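Local coordinates for ALDH21) (Physcomitrella patens subsp. patens, PDB 5MZ5), which oxidises succinic semialdehyde in an NADP(+)-dependent reaction, as a member of the aldehyde dehydrogenase family, at residues M362-E365 with S366-K369. Sequence-based numbering, arbitrary orientation.
Sequences MISE and SAAK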
loop_
_atom_site.group_PDB
_atom_site.type_symbol
_atom_site.label_atom_id
_atom_site.label_comp_id
_atom_site.label_asym_id
_atom_site.label_seq_id
_atom_site.Cartn_x
_atom_site.Cartn_y
_atom_site.Cartn_z
ATOM N N MET A 362 27.660 30.314 -18.082
ATOM C CA MET A 362 27.583 29.867 -16.694
ATOM C C MET A 362 26.863 30.993 -15.914
ATOM O O MET A 362 26.700 32.100 -16.452
ATOM C CB MET A 362 28.978 29.515 -16.119
ATOM C CG MET A 362 29.660 28.324 -16.816
ATOM S SD MET A 362 28.868 26.692 -16.577
ATOM C CE MET A 362 27.849 26.568 -18.103
ATOM N N ILE A 363 26.378 30.699 -14.686
ATOM C CA ILE A 363 25.610 31.653 -13.874
ATOM C C ILE A 363 26.359 32.985 -13.651
ATOM O O ILE A 363 25.718 34.033 -13.544
ATOM C CB ILE A 363 25.098 31.011 -12.555
ATOM C CG1 ILE A 363 23.913 31.813 -11.935
ATOM C CG2 ILE A 363 26.238 30.768 -11.536
ATOM C CD1 ILE A 363 22.592 31.844 -12.753
ATOM N N SER A 364 27.698 32.939 -13.634
ATOM C CA SER A 364 28.565 34.104 -13.464
ATOM C C SER A 364 29.935 33.838 -14.077
ATOM O O SER A 364 30.295 32.678 -14.310
ATOM C CB SER A 364 28.711 34.457 -11.979
ATOM O OG SER A 364 29.446 33.470 -11.270
ATOM N N GLU A 365 30.705 34.919 -14.309
ATOM C CA GLU A 365 32.065 34.850 -14.833
ATOM C C GLU A 365 32.989 34.157 -13.807
ATOM O O GLU A 365 33.878 33.402 -14.199
ATOM C CB GLU A 365 32.568 36.252 -15.206
ATOM C CG GLU A 365 33.839 36.248 -16.042
ATOM C CD GLU A 365 34.263 37.574 -16.648
ATOM O OE1 GLU A 365 35.461 37.913 -16.529
ATOM O OE2 GLU A 365 33.418 38.250 -17.277
ATOM N N SER A 366 32.734 34.400 -12.501
ATOM C CA SER A 366 33.443 33.803 -11.368
ATOM C C SER A 366 33.235 32.265 -11.354
ATOM O O SER A 366 34.193 31.513 -11.127
ATOM C CB SER A 366 32.980 34.451 -10.062
ATOM O OG SER A 366 33.161 33.622 -8.925
ATOM N N ALA A 367 31.995 31.810 -11.640
ATOM C CA ALA A 367 31.663 30.382 -11.731
ATOM C C ALA A 367 32.483 29.767 -12.885
ATOM O O ALA A 367 33.142 28.744 -12.685
ATOM C CB ALA A 367 30.159 30.191 -11.961
ATOM N N ALA A 368 32.499 30.444 -14.061
ATOM C CA ALA A 368 33.258 30.040 -15.257
ATOM C C ALA A 368 34.777 29.979 -14.987
ATOM O O ALA A 368 35.410 28.998 -15.380
ATOM C CB ALA A 368 32.968 30.989 -16.411
ATOM N N LYS A 369 35.345 31.001 -14.284
ATOM C CA LYS A 369 36.767 31.065 -13.911
ATOM C C LYS A 369 37.159 29.879 -13.025
ATOM O O LYS A 369 38.228 29.309 -13.231
ATOM C CB LYS A 369 37.114 32.396 -13.210
ATOM C CG LYS A 369 37.208 33.599 -14.133
ATOM C CD LYS A 369 37.478 34.860 -13.324
ATOM C CE LYS A 369 37.451 36.115 -14.164
ATOM N NZ LYS A 369 37.851 37.318 -13.381
#
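The carboxylate of Glu365 meets Lys369 one helical turn on through OE1 alone: CE of Lys369 lies 3.6 Å from Glu365 OE1, while NZ sits to one face of the carboxylate, 4.0 Å from the same OE1, a long salt bridge. Both chains run extended, and the lysine CG also packs 3.3 Å from Glu365 O. Arg391 gives OE1 a second, weak ion pair.

Three hydrogen bonds start the helix. Ser364 sits at the N-cap; its OG lies between the backbone N and the carbonyl carbon (chi1 68°), which lets it accept from Ala367 N at 3.1 Å, with a somewhat bent N-H...OG angle of 153°. The main-chain bonds that follow are Ala368 N to Ser364 O (3.1 Å) and Lys369 N to Glu365 O (2.8 Å). Without the hydroxyl, as with an alanine here, Ala367 N is likely to lose its capping acceptor and the first turn to be less firmly closed. On the loop side, Ile363 CG2 touches Ala367 CB at 4.0 Å; Ile363 also leans on Trp188, which binds NADP(+), and its backbone N donates to Gln318 OE1. This is a classic serine N-cap, here starting helix 365-380 directly after a loop that borders the cofactor site of the aldehyde dehydrogenase fold.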